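Local structure of trichothecene 3-O-acetyltransferase (Gibberella zeae, 2RKV) at residues A[20-24]-A[161-165]; A[116-120]-A[149-153]; A[168-172]-A[385-390]; A[375-381]-A[410-416]. The protein transfers an acetyl group from acetyl-coenzyme A to the 3-hydroxyl of trichothecene mycotoxins, as a member of the BAHD acyltransferase superfamily. One frame throughout, in Å; residues are numbered along the deposited sequence. Where two conformers were deposited one is given.

Contact 1: A[20-24]-A[161-165]; sequences YTQIS and MVGQD
T21 and I23 of strand 20-28 meet M161 and Q164, one turn apart at the start of helix 161-176. The strand and helix segments run at 53° to each other, with their axes 10.1 Å apart. Side chains therefore fill the gap.

The close-packed part is apolar. M161 bends at chi2 and chi3, which brings its methyl CE back to the strand. There CE lies 3.7 Å from T21 CG2 and 3.8 Å from I23 CB. T21 OG1 is anti to the carbonyl carbon (chi1 -57°), which leaves CG2 anti to the backbone N and facing M161 CE, with OG1 turned to the water. W380, described in contact 4, packs against T21, I23 and M161.

The other part is polar and holds a water. Q164 reaches out on an extended chain. Its NE2 donates to T21 O at 3.1 Å, with an N-H...O angle of 161°. The acceptor lies in the Q164 amide plane, but NE2 sits well above the carbonyl plane of T21. The water takes a bond from T21 OG1 at 2.8 Å and gives one to Q164 OE1 at 3.0 Å. T21 also touches H156, a residue of the toxin pocket.

Both ends of the Q164 amide are thus engaged, NE2 directly and OE1 through water. This fixes the rotation of the amide and satisfies its polar atoms in a buried place.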
loop_
_atom_site.group_PDB
_atom_site.type_symbol
_atom_site.label_atom_id
_atom_site.label_comp_id
_atom_site.label_asym_id
_atom_site.label_seq_id
_atom_site.Cartn_x
_atom_site.Cartn_y
_atom_site.Cartn_z
ATOM N N TYR A 20 -8.273 -5.334 -2.149
ATOM C CA TYR A 20 -8.569 -3.962 -1.750
ATOM C C TYR A 20 -7.521 -3.425 -0.783
ATOM O O TYR A 20 -7.203 -4.069 0.228
ATOM C CB TYR A 20 -9.957 -3.865 -1.115
ATOM C CG TYR A 20 -11.056 -3.770 -2.141
ATOM C CD1 TYR A 20 -11.578 -4.912 -2.744
ATOM C CD2 TYR A 20 -11.557 -2.524 -2.528
ATOM C CE1 TYR A 20 -12.590 -4.818 -3.706
ATOM C CE2 TYR A 20 -12.573 -2.419 -3.482
ATOM C CZ TYR A 20 -13.074 -3.562 -4.070
ATOM O OH TYR A 20 -14.070 -3.449 -5.013
ATOM N N THR A 21 -6.986 -2.243 -1.095
ATOM C CA THR A 21 -6.085 -1.530 -0.187
ATOM C C THR A 21 -6.900 -0.718 0.811
ATOM O O THR A 21 -7.727 0.103 0.404
ATOM C CB THR A 21 -5.155 -0.561 -0.946
ATOM O OG1 THR A 21 -4.409 -1.286 -1.933
ATOM C CG2 THR A 21 -4.195 0.147 0.023
ATOM N N GLN A 22 -6.660 -0.938 2.106
ATOM C CA GLN A 22 -7.369 -0.213 3.166
ATOM C C GLN A 22 -6.445 0.751 3.897
ATOM O O GLN A 22 -5.271 0.465 4.106
ATOM C CB GLN A 22 -7.953 -1.177 4.207
ATOM C CG GLN A 22 -8.760 -2.338 3.640
ATOM C CD GLN A 22 -8.859 -3.485 4.624
ATOM O OE1 GLN A 22 -7.943 -3.708 5.426
ATOM N NE2 GLN A 22 -9.958 -4.230 4.562
ATOM N N ILE A 23 -6.989 1.894 4.304
ATOM C CA ILE A 23 -6.282 2.802 5.197
ATOM C C ILE A 23 -7.325 3.443 6.108
ATOM O O ILE A 23 -8.446 3.733 5.663
ATOM C CB ILE A 23 -5.437 3.861 4.413
ATOM C CG1 ILE A 23 -4.499 4.657 5.336
ATOM C CG2 ILE A 23 -6.350 4.777 3.562
ATOM C CD1 ILE A 23 -3.304 3.862 5.874
ATOM N N SER A 24 -6.964 3.624 7.379
ATOM C CA SER A 24 -7.844 4.251 8.356
ATOM C C SER A 24 -7.236 5.522 8.915
ATOM O O SER A 24 -6.033 5.572 9.208
ATOM C CB SER A 24 -8.168 3.291 9.515
ATOM O OG SER A 24 -8.796 2.109 9.036
ATOM N N MET A 161 -1.593 2.927 -3.894
ATOM C CA MET A 161 -1.831 3.848 -2.779
ATOM C C MET A 161 -1.571 5.313 -3.151
ATOM O O MET A 161 -2.183 6.223 -2.578
ATOM C CB MET A 161 -1.058 3.428 -1.521
ATOM C CG MET A 161 -1.225 4.378 -0.348
ATOM S SD MET A 161 -2.957 4.654 0.104
ATOM C CE MET A 161 -3.167 3.406 1.380
ATOM N N VAL A 162 -0.678 5.552 -4.116
ATOM C CA VAL A 162 -0.444 6.924 -4.584
ATOM C C VAL A 162 -1.730 7.435 -5.258
ATOM O O VAL A 162 -2.183 8.550 -4.980
ATOM C CB VAL A 162 0.775 7.024 -5.522
ATOM C CG1 VAL A 162 0.879 8.417 -6.174
ATOM C CG2 VAL A 162 2.064 6.699 -4.731
ATOM N N GLY A 163 -2.324 6.596 -6.104
ATOM C CA GLY A 163 -3.592 6.944 -6.755
ATOM C C GLY A 163 -4.713 7.092 -5.736
ATOM O O GLY A 163 -5.530 8.019 -5.810
ATOM N N GLN A 164 -4.751 6.176 -4.774
ATOM C CA GLN A 164 -5.779 6.202 -3.729
ATOM C C GLN A 164 -5.676 7.491 -2.927
ATOM O O GLN A 164 -6.690 8.133 -2.626
ATOM C CB GLN A 164 -5.628 4.982 -2.815
ATOM C CG GLN A 164 -6.795 4.771 -1.841
ATOM C CD GLN A 164 -6.845 3.331 -1.344
ATOM O OE1 GLN A 164 -6.462 2.407 -2.069
ATOM N NE2 GLN A 164 -7.311 3.134 -0.109
ATOM N N ASP A 165 -4.442 7.890 -2.610
ATOM C CA ASP A 165 -4.206 9.149 -1.907
ATOM C C ASP A 165 -4.736 10.323 -2.749
ATOM O O ASP A 165 -5.374 11.238 -2.216
ATOM C CB ASP A 165 -2.702 9.321 -1.632
ATOM C CG ASP A 165 -2.381 10.583 -0.833
ATOM O OD1 ASP A 165 -3.157 10.943 0.076
ATOM O OD2 ASP A 165 -1.320 11.198 -1.085
HETATM O O HOH W 1 -4.388 0.917 -3.651
#

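Contact 2: A[116-120]-A[149-153]; sequences IAPRK and ILTVN
The loop that follows helix 113-116 runs alongside strand 147-155 here, and two strand side chains grip its backbone. T151 OG1 donates to I116 O at 2.8 Å. N153 ND2 donates to R119 O, also at 2.8 Å, with an N-H...O angle of 153°. Both donors stand above the carbonyl planes they serve, while R119 O lies in the amide plane of N153. CG of N153 is anti to its own carbonyl carbon (chi1 -80°), and this turns the amide to the loop. The other end of that amide, OD1, rests against P118 CD at 3.3 Å and is buried without a polar partner. Apolar contacts are lighter: I116 CG2 is 4.1 Å from I149 CD1, and A117 CB is 3.9 Å from T151 CG2. Strand 20-28 adds to the grip, since Q22 also donates to R119 O and S24 bonds to T151 OG1. N142 of strand 137-144 donates to I116 O. The loop segment thus lies over strands 137-144, 147-155 and 20-28 of the mixed sheet.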
loop_
_atom_site.group_PDB
_atom_site.type_symbol
_atom_site.label_atom_id
_atom_site.label_comp_id
_atom_site.label_asym_id
_atom_site.label_seq_id
_atom_site.Cartn_x
_atom_site.Cartn_y
_atom_site.Cartn_z
ATOM N N ILE A 116 -14.003 -2.249 11.244
ATOM C CA ILE A 116 -13.900 -0.839 10.832
ATOM C C ILE A 116 -13.701 -0.583 9.318
ATOM O O ILE A 116 -13.648 0.577 8.895
ATOM C CB ILE A 116 -12.864 -0.041 11.709
ATOM C CG1 ILE A 116 -11.477 -0.704 11.725
ATOM C CG2 ILE A 116 -13.372 0.094 13.163
ATOM C CD1 ILE A 116 -10.745 -0.720 10.402
ATOM N N ALA A 117 -13.631 -1.649 8.523
ATOM C CA ALA A 117 -13.527 -1.533 7.060
ATOM C C ALA A 117 -14.801 -2.032 6.364
ATOM O O ALA A 117 -15.458 -2.949 6.868
ATOM C CB ALA A 117 -12.301 -2.287 6.539
ATOM N N PRO A 118 -15.151 -1.436 5.205
ATOM C CA PRO A 118 -16.370 -1.825 4.476
ATOM C C PRO A 118 -16.248 -3.120 3.666
ATOM O O PRO A 118 -17.265 -3.673 3.229
ATOM C CB PRO A 118 -16.601 -0.637 3.537
ATOM C CG PRO A 118 -15.239 -0.107 3.277
ATOM C CD PRO A 118 -14.433 -0.335 4.528
ATOM N N ARG A 119 -15.023 -3.595 3.465
ATOM C CA ARG A 119 -14.769 -4.822 2.714
ATOM C C ARG A 119 -13.387 -5.340 3.107
ATOM O O ARG A 119 -12.502 -4.556 3.427
ATOM C CB ARG A 119 -14.822 -4.553 1.200
ATOM C CG ARG A 119 -14.471 -5.767 0.339
ATOM C CD ARG A 119 -15.026 -5.624 -1.060
ATOM N NE ARG A 119 -14.626 -6.722 -1.936
ATOM C CZ ARG A 119 -15.216 -7.009 -3.096
ATOM N NH1 ARG A 119 -14.777 -8.016 -3.836
ATOM N NH2 ARG A 119 -16.258 -6.299 -3.510
ATOM N N LYS A 120 -13.210 -6.658 3.079
ATOM C CA LYS A 120 -11.912 -7.246 3.424
ATOM C C LYS A 120 -10.850 -6.945 2.372
ATOM O O LYS A 120 -11.163 -6.696 1.204
ATOM C CB LYS A 120 -12.044 -8.754 3.639
ATOM C CG LYS A 120 -12.800 -9.111 4.916
ATOM C CD LYS A 120 -13.074 -10.613 5.025
ATOM C CE LYS A 120 -11.780 -11.416 5.127
ATOM N NZ LYS A 120 -11.068 -11.166 6.413
ATOM N N ILE A 149 -13.319 6.853 13.225
ATOM C CA ILE A 149 -12.367 6.191 12.331
ATOM C C ILE A 149 -12.947 6.196 10.932
ATOM O O ILE A 149 -14.010 5.618 10.693
ATOM C CB ILE A 149 -12.046 4.729 12.767
ATOM C CG1 ILE A 149 -11.411 4.711 14.159
ATOM C CG2 ILE A 149 -11.135 4.040 11.723
ATOM C CD1 ILE A 149 -11.340 3.320 14.770
ATOM N N LEU A 150 -12.243 6.862 10.019
ATOM C CA LEU A 150 -12.618 6.864 8.616
ATOM C C LEU A 150 -11.758 5.839 7.902
ATOM O O LEU A 150 -10.535 5.926 7.949
ATOM C CB LEU A 150 -12.389 8.248 7.995
ATOM C CG LEU A 150 -12.429 8.317 6.458
ATOM C CD1 LEU A 150 -13.780 7.858 5.900
ATOM C CD2 LEU A 150 -12.086 9.710 5.959
ATOM N N THR A 151 -12.389 4.875 7.237
ATOM C CA THR A 151 -11.634 3.867 6.497
ATOM C C THR A 151 -11.960 3.959 5.013
ATOM O O THR A 151 -13.124 4.063 4.630
ATOM C CB THR A 151 -11.915 2.448 7.022
ATOM O OG1 THR A 151 -11.582 2.383 8.416
ATOM C CG2 THR A 151 -11.099 1.388 6.231
ATOM N N VAL A 152 -10.916 3.934 4.186
ATOM C CA VAL A 152 -11.104 3.970 2.740
ATOM C C VAL A 152 -10.503 2.717 2.122
ATOM O O VAL A 152 -9.334 2.408 2.374
ATOM C CB VAL A 152 -10.427 5.206 2.108
ATOM C CG1 VAL A 152 -10.730 5.271 0.624
ATOM C CG2 VAL A 152 -10.859 6.505 2.816
ATOM N N ASN A 153 -11.314 2.011 1.330
ATOM C CA ASN A 153 -10.894 0.862 0.522
ATOM C C ASN A 153 -10.789 1.284 -0.928
ATOM O O ASN A 153 -11.698 1.931 -1.446
ATOM C CB ASN A 153 -11.946 -0.251 0.573
ATOM C CG ASN A 153 -11.863 -1.085 1.832
ATOM O OD1 ASN A 153 -11.580 -0.577 2.912
ATOM N ND2 ASN A 153 -12.101 -2.382 1.688
#

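Contact 3: A[168-172]-A[385-390]; sequences IRLLS and LWDYDF
R169 and S172 of helix 161-176 each bond to the loop segment 385-390. In one of the two conformers modelled for R169, its NH2 donates to Y388 OH at 2.7 Å, with an N-H...O angle of 143°. Its chain bends at chi3 to bring the guanidinium edge to the hydroxyl, and the guanidinium and ring planes are 60° apart. R169 CA also covers one face of the Y388 ring, 4.0 Å from its centroid, in a CH-pi contact. S172 OG accepts from F390 N at 2.9 Å. OG is anti to the backbone N of S172 (chi1 -171°), which directs it at the loop backbone. CB of the same serine lies over a face of the F390 ring, 4.0 Å from the centroid.

I168 CG2 touches both rings. It comes to the edge of F390, 3.5 Å from CZ, and lies 3.8 Å from L385 CD2. L171 CG meets the edge of F390 as well.

In the next shell, D165 OD1 bonds to Y388 OH, and D165 OD2 forms a salt bridge with R169 NH2. D389 OD1 takes the backbone N of G391 and also forms a salt bridge with R176, further along the helix. L25, Y27 and L150 pack on F390 from the sheet.

In that conformer of R169, the D165 carboxylate probably balances the guanidinium charge. The two bonds to Y388 OH, with the CH-pi contact, then hold the phenol ring in place against the helix.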
loop_
_atom_site.group_PDB
_atom_site.type_symbol
_atom_site.label_atom_id
_atom_site.label_comp_id
_atom_site.label_asym_id
_atom_site.label_seq_id
_atom_site.Cartn_x
_atom_site.Cartn_y
_atom_site.Cartn_z
ATOM N N ILE A 168 -8.505 10.354 -2.445
ATOM C CA ILE A 168 -8.893 10.769 -1.087
ATOM C C ILE A 168 -8.684 12.281 -0.878
ATOM O O ILE A 168 -9.538 12.958 -0.301
ATOM C CB ILE A 168 -8.179 9.931 0.001
ATOM C CG1 ILE A 168 -8.541 8.449 -0.160
ATOM C CG2 ILE A 168 -8.547 10.436 1.406
ATOM C CD1 ILE A 168 -7.742 7.502 0.730
ATOM N N ARG A 169 -7.560 12.791 -1.378
ATOM C CA ARG A 169 -7.247 14.216 -1.322
ATOM C C ARG A 169 -8.365 15.049 -1.957
ATOM O O ARG A 169 -8.799 16.058 -1.392
ATOM C CB ARG A 169 -5.910 14.476 -2.024
ATOM C CG ARG A 169 -5.478 15.931 -2.122
ATOM C CD ARG A 169 -3.960 16.030 -2.298
ATOM N NE ARG A 169 -3.474 15.347 -3.499
ATOM C CZ ARG A 169 -2.756 14.222 -3.504
ATOM N NH1 ARG A 169 -2.354 13.700 -4.658
ATOM N NH2 ARG A 169 -2.429 13.614 -2.370
ATOM N N LEU A 170 -8.820 14.630 -3.138
ATOM C CA LEU A 170 -9.898 15.345 -3.824
ATOM C C LEU A 170 -11.228 15.156 -3.104
ATOM O O LEU A 170 -12.064 16.069 -3.068
ATOM C CB LEU A 170 -10.013 14.915 -5.286
ATOM C CG LEU A 170 -8.843 15.311 -6.202
ATOM C CD1 LEU A 170 -9.245 15.122 -7.660
ATOM C CD2 LEU A 170 -8.413 16.772 -5.961
ATOM N N LEU A 171 -11.433 13.979 -2.515
ATOM C CA LEU A 171 -12.633 13.793 -1.706
ATOM C C LEU A 171 -12.629 14.808 -0.552
ATOM O O LEU A 171 -13.669 15.404 -0.246
ATOM C CB LEU A 171 -12.752 12.359 -1.186
ATOM C CG LEU A 171 -13.848 12.098 -0.141
ATOM C CD1 LEU A 171 -15.243 12.492 -0.665
ATOM C CD2 LEU A 171 -13.815 10.635 0.305
ATOM N N SER A 172 -11.467 15.033 0.072
ATOM C CA SER A 172 -11.400 16.025 1.150
ATOM C C SER A 172 -11.795 17.420 0.648
ATOM O O SER A 172 -12.590 18.112 1.288
ATOM C CB SER A 172 -10.024 16.055 1.821
ATOM O OG SER A 172 -10.073 16.869 2.989
ATOM N N LEU A 385 -1.932 11.753 3.490
ATOM C CA LEU A 385 -3.141 11.512 4.294
ATOM C C LEU A 385 -3.231 12.271 5.616
ATOM O O LEU A 385 -4.335 12.589 6.071
ATOM C CB LEU A 385 -3.336 10.009 4.521
ATOM C CG LEU A 385 -3.726 9.225 3.267
ATOM C CD1 LEU A 385 -3.455 7.737 3.461
ATOM C CD2 LEU A 385 -5.193 9.478 2.893
ATOM N N TRP A 386 -2.083 12.557 6.238
ATOM C CA TRP A 386 -2.061 13.316 7.497
ATOM C C TRP A 386 -2.582 14.759 7.373
ATOM O O TRP A 386 -2.841 15.424 8.392
ATOM C CB TRP A 386 -0.649 13.352 8.083
ATOM C CG TRP A 386 -0.190 12.098 8.744
ATOM C CD1 TRP A 386 0.500 11.070 8.165
ATOM C CD2 TRP A 386 -0.341 11.755 10.130
ATOM N NE1 TRP A 386 0.774 10.097 9.102
ATOM C CE2 TRP A 386 0.268 10.491 10.315
ATOM C CE3 TRP A 386 -0.944 12.388 11.231
ATOM C CZ2 TRP A 386 0.307 9.850 11.559
ATOM C CZ3 TRP A 386 -0.901 11.752 12.472
ATOM C CH2 TRP A 386 -0.286 10.495 12.623
ATOM N N ASP A 387 -2.740 15.237 6.140
ATOM C CA ASP A 387 -3.117 16.632 5.929
ATOM C C ASP A 387 -4.613 16.865 5.706
ATOM O O ASP A 387 -5.052 18.019 5.643
ATOM C CB ASP A 387 -2.331 17.224 4.760
ATOM C CG ASP A 387 -2.225 18.730 4.839
ATOM O OD1 ASP A 387 -1.949 19.255 5.940
ATOM O OD2 ASP A 387 -2.420 19.382 3.796
ATOM N N TYR A 388 -5.399 15.791 5.599
ATOM C CA TYR A 388 -6.817 15.941 5.188
ATOM C C TYR A 388 -7.778 16.006 6.373
ATOM O O TYR A 388 -7.704 15.173 7.278
ATOM C CB TYR A 388 -7.268 14.838 4.209
ATOM C CG TYR A 388 -6.252 14.507 3.118
ATOM C CD1 TYR A 388 -5.422 15.497 2.579
ATOM C CD2 TYR A 388 -6.127 13.207 2.640
ATOM C CE1 TYR A 388 -4.460 15.182 1.603
ATOM C CE2 TYR A 388 -5.185 12.881 1.661
ATOM C CZ TYR A 388 -4.364 13.875 1.145
ATOM O OH TYR A 388 -3.425 13.559 0.188
ATOM N N ASP A 389 -8.683 16.986 6.339
ATOM C CA ASP A 389 -9.653 17.195 7.422
ATOM C C ASP A 389 -11.092 16.937 6.969
ATOM O O ASP A 389 -11.998 16.858 7.795
ATOM C CB ASP A 389 -9.533 18.608 7.991
ATOM C CG ASP A 389 -9.755 19.681 6.938
ATOM O OD1 ASP A 389 -10.912 19.907 6.551
ATOM O OD2 ASP A 389 -8.767 20.310 6.500
ATOM N N PHE A 390 -11.297 16.846 5.657
ATOM C CA PHE A 390 -12.630 16.571 5.089
ATOM C C PHE A 390 -13.737 17.552 5.510
ATOM O O PHE A 390 -14.917 17.199 5.482
ATOM C CB PHE A 390 -13.066 15.123 5.373
ATOM C CG PHE A 390 -12.107 14.095 4.843
ATOM C CD1 PHE A 390 -11.075 13.619 5.650
ATOM C CD2 PHE A 390 -12.222 13.629 3.536
ATOM C CE1 PHE A 390 -10.161 12.675 5.156
ATOM C CE2 PHE A 390 -11.327 12.689 3.028
ATOM C CZ PHE A 390 -10.293 12.211 3.845
#

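Contact 4: A[375-381]-A[410-416]; sequences VMLSSWA and SLMYFMP. With ZBA (12,13-Epoxytrichothec-9-ene-3,4,8,15-tetrol-4,15-diacetate-8-isovalerate), chain D.
Backbone bonds join S378 to F414 and M412 as two parallel strands, 375-379 and 411-414. Five bonds run from M376 N to S410 O, at 2.8 Å, through to W380 N with F414 O, also 2.8 Å. CA-H...O contacts lie between them, such as Y413 CA to S378 O at 3.2 Å.

Apolar packing differs on the two faces. On one, L377 CD1 lies over the F414 ring, 4.0 Å from its centroid, and V375 CG1 touches M412 SD. On the other, Y413 CD2 sits over a face of W380, with the ring planes at 43°. L411 CD1 and S378 CB make van der Waals contacts with the T-2 toxin.

Polar contacts reach the ligands. Y413 OH donates to O10 of the toxin at 2.9 Å. S379 OG accepts from A381 N in an ST turn and also bonds to D262. S379 O bonds to coenzyme A.

The strand pair thus forms a wall of the acyltransferase active site, where toxin and coenzyme A meet.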
loop_
_atom_site.group_PDB
_atom_site.type_symbol
_atom_site.label_atom_id
_atom_site.label_comp_id
_atom_site.label_asym_id
_atom_site.label_seq_id
_atom_site.Cartn_x
_atom_site.Cartn_y
_atom_site.Cartn_z
ATOM N N VAL A 375 11.460 -10.355 1.767
ATOM C CA VAL A 375 10.765 -9.211 2.347
ATOM C C VAL A 375 9.990 -8.590 1.200
ATOM O O VAL A 375 10.557 -8.339 0.146
ATOM C CB VAL A 375 11.738 -8.172 2.941
ATOM C CG1 VAL A 375 10.989 -6.875 3.302
ATOM C CG2 VAL A 375 12.464 -8.739 4.157
ATOM N N MET A 376 8.690 -8.374 1.393
ATOM C CA MET A 376 7.875 -7.703 0.379
ATOM C C MET A 376 7.330 -6.434 1.019
ATOM O O MET A 376 6.389 -6.497 1.806
ATOM C CB MET A 376 6.732 -8.606 -0.095
ATOM C CG MET A 376 7.188 -9.979 -0.618
ATOM S SD MET A 376 5.848 -11.172 -0.833
ATOM C CE MET A 376 5.339 -11.446 0.869
ATOM N N LEU A 377 7.941 -5.295 0.700
ATOM C CA LEU A 377 7.644 -4.039 1.393
ATOM C C LEU A 377 7.060 -2.975 0.472
ATOM O O LEU A 377 7.571 -2.746 -0.627
ATOM C CB LEU A 377 8.904 -3.482 2.075
ATOM C CG LEU A 377 8.808 -2.018 2.541
ATOM C CD1 LEU A 377 7.983 -1.904 3.817
ATOM C CD2 LEU A 377 10.170 -1.386 2.724
ATOM N N SER A 378 5.992 -2.324 0.938
ATOM C CA SER A 378 5.464 -1.142 0.257
ATOM C C SER A 378 5.427 0.045 1.195
ATOM O O SER A 378 4.736 0.023 2.214
ATOM C CB SER A 378 4.073 -1.389 -0.324
ATOM O OG SER A 378 3.609 -0.225 -1.001
ATOM N N SER A 379 6.169 1.089 0.836
ATOM C CA SER A 379 6.215 2.292 1.642
ATOM C C SER A 379 5.163 3.309 1.227
ATOM O O SER A 379 5.155 3.789 0.084
ATOM C CB SER A 379 7.588 2.941 1.556
ATOM O OG SER A 379 7.579 4.182 2.234
ATOM N N TRP A 380 4.299 3.647 2.175
ATOM C CA TRP A 380 3.322 4.716 1.985
ATOM C C TRP A 380 3.782 5.998 2.664
ATOM O O TRP A 380 2.991 6.929 2.861
ATOM C CB TRP A 380 1.957 4.283 2.541
ATOM C CG TRP A 380 1.393 3.048 1.903
ATOM C CD1 TRP A 380 1.756 2.491 0.702
ATOM C CD2 TRP A 380 0.329 2.239 2.415
ATOM N NE1 TRP A 380 0.989 1.374 0.448
ATOM C CE2 TRP A 380 0.103 1.201 1.481
ATOM C CE3 TRP A 380 -0.459 2.291 3.575
ATOM C CZ2 TRP A 380 -0.877 0.215 1.674
ATOM C CZ3 TRP A 380 -1.442 1.309 3.767
ATOM C CH2 TRP A 380 -1.638 0.288 2.817
ATOM N N ALA A 381 5.071 6.055 3.005
ATOM C CA ALA A 381 5.610 7.135 3.835
ATOM C C ALA A 381 5.320 8.539 3.303
ATOM O O ALA A 381 5.086 9.461 4.085
ATOM C CB ALA A 381 7.114 6.957 4.046
ATOM N N SER A 410 6.041 -12.122 5.600
ATOM C CA SER A 410 7.059 -11.274 4.965
ATOM C C SER A 410 6.516 -10.026 4.253
ATOM O O SER A 410 7.290 -9.224 3.707
ATOM C CB SER A 410 7.960 -12.092 4.034
ATOM O OG SER A 410 8.651 -13.072 4.791
ATOM N N LEU A 411 5.194 -9.872 4.260
ATOM C CA LEU A 411 4.577 -8.646 3.752
ATOM C C LEU A 411 4.762 -7.515 4.764
ATOM O O LEU A 411 4.582 -7.708 5.974
ATOM C CB LEU A 411 3.086 -8.865 3.469
ATOM C CG LEU A 411 2.304 -7.713 2.831
ATOM C CD1 LEU A 411 2.907 -7.298 1.489
ATOM C CD2 LEU A 411 0.843 -8.144 2.670
ATOM N N MET A 412 5.109 -6.322 4.273
ATOM C CA MET A 412 5.364 -5.195 5.162
ATOM C C MET A 412 4.936 -3.879 4.532
ATOM O O MET A 412 4.956 -3.742 3.310
ATOM C CB MET A 412 6.848 -5.112 5.524
ATOM C CG MET A 412 7.427 -6.394 6.056
ATOM S SD MET A 412 9.171 -6.196 6.452
ATOM C CE MET A 412 9.524 -7.882 6.955
ATOM N N TYR A 413 4.541 -2.930 5.381
ATOM C CA TYR A 413 4.208 -1.564 4.954
ATOM C C TYR A 413 4.881 -0.514 5.826
ATOM O O TYR A 413 5.128 -0.744 7.018
ATOM C CB TYR A 413 2.692 -1.323 5.019
ATOM C CG TYR A 413 1.903 -2.255 4.138
ATOM C CD1 TYR A 413 1.356 -3.435 4.646
ATOM C CD2 TYR A 413 1.714 -1.966 2.786
ATOM C CE1 TYR A 413 0.641 -4.313 3.821
ATOM C CE2 TYR A 413 1.003 -2.833 1.958
ATOM C CZ TYR A 413 0.465 -4.003 2.484
ATOM O OH TYR A 413 -0.233 -4.859 1.652
ATOM N N PHE A 414 5.178 0.644 5.233
ATOM C CA PHE A 414 5.412 1.854 6.027
ATOM C C PHE A 414 4.156 2.709 5.927
ATOM O O PHE A 414 3.639 2.937 4.826
ATOM C CB PHE A 414 6.591 2.695 5.520
ATOM C CG PHE A 414 7.939 2.006 5.585
ATOM C CD1 PHE A 414 8.136 0.865 6.353
ATOM C CD2 PHE A 414 9.017 2.535 4.877
ATOM C CE1 PHE A 414 9.394 0.255 6.410
ATOM C CE2 PHE A 414 10.275 1.918 4.919
ATOM C CZ PHE A 414 10.454 0.775 5.685
ATOM N N MET A 415 3.675 3.186 7.069
ATOM C CA MET A 415 2.546 4.116 7.085
ATOM C C MET A 415 2.959 5.482 6.545
ATOM O O MET A 415 4.155 5.777 6.451
ATOM C CB MET A 415 2.018 4.265 8.516
ATOM C CG MET A 415 1.495 2.958 9.141
ATOM S SD MET A 415 0.196 2.165 8.151
ATOM C CE MET A 415 1.131 0.937 7.241
ATOM N N PRO A 416 1.975 6.319 6.162
ATOM C CA PRO A 416 2.336 7.706 5.878
ATOM C C PRO A 416 3.080 8.301 7.083
ATOM O O PRO A 416 2.668 8.114 8.226
ATOM C CB PRO A 416 0.977 8.386 5.634
ATOM C CG PRO A 416 0.080 7.263 5.182
ATOM C CD PRO A 416 0.538 6.052 5.952
HETATM O O18 ZBA D . 0.895 -10.550 -1.204
HETATM C C44 ZBA D . -0.102 -10.336 -1.764
HETATM C C45 ZBA D . -0.963 -11.341 -2.438
HETATM C C46 ZBA D . -2.157 -11.641 -1.656
HETATM C C48 ZBA D . -1.796 -12.150 -0.358
HETATM C C47 ZBA D . -3.064 -12.718 -2.167
HETATM O O17 ZBA D . -0.612 -9.101 -1.822
HETATM C C31 ZBA D . -0.056 -8.026 -1.049
HETATM C C30 ZBA D . 1.093 -7.374 -1.742
HETATM C C32 ZBA D . -1.196 -7.127 -0.748
HETATM C C39 ZBA D . -2.285 -7.765 0.084
HETATM C C33 ZBA D . -1.248 -5.914 -1.203
HETATM C C34 ZBA D . -0.196 -5.279 -2.029
HETATM O O10 ZBA D . 0.581 -4.505 -1.094
HETATM C C29 ZBA D . 0.738 -6.275 -2.743
HETATM C C38 ZBA D . -0.020 -6.881 -3.918
HETATM O O12 ZBA D . 0.482 -8.173 -4.220
HETATM C C40 ZBA D . 0.589 -8.600 -5.467
HETATM C C41 ZBA D . 1.126 -10.012 -5.491
HETATM O O13 ZBA D . 0.348 -8.019 -6.414
HETATM C C28 ZBA D . 2.021 -5.501 -3.266
HETATM C C37 ZBA D . 2.958 -6.359 -4.139
HETATM C C35 ZBA D . 2.709 -4.916 -2.039
HETATM C C25 ZBA D . 1.733 -3.891 -1.593
HETATM C C36 ZBA D . 3.861 -5.393 -1.329
HETATM O O11 ZBA D . 4.018 -4.394 -2.308
HETATM C C27 ZBA D . 1.588 -4.170 -3.966
HETATM C C26 ZBA D . 1.485 -3.135 -2.860
HETATM O O16 ZBA D . 0.260 -2.457 -2.854
HETATM O O14 ZBA D . 2.685 -3.801 -4.807
HETATM C C42 ZBA D . 2.618 -3.074 -5.916
HETATM O O15 ZBA D . 3.577 -2.806 -6.564
HETATM C C43 ZBA D . 1.274 -2.629 -6.173
#

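Contacts 1 and 2 share one sheet, through the neighbouring strands 20-28 and 147-155, with centres about 10 Å apart. Contact 3 shares helix 161-176 with contact 1, about 12 Å between centres. Contact 4 belongs to the other large mixed sheet, its centre about 13 Å from contact 1's and about 21 Å from contact 3's. Along the chain, contact 2 falls between the two segments of contact 1. The segments of contacts 3 and 4 alternate, since 385-390 comes after 375-381 and before 410-416. The chain thus leaves the second sheet, packs on the first and returns. W380, of the coenzyme A pocket, packs on contact 1 and W386 bonds to P416, joining the two sheets at both places.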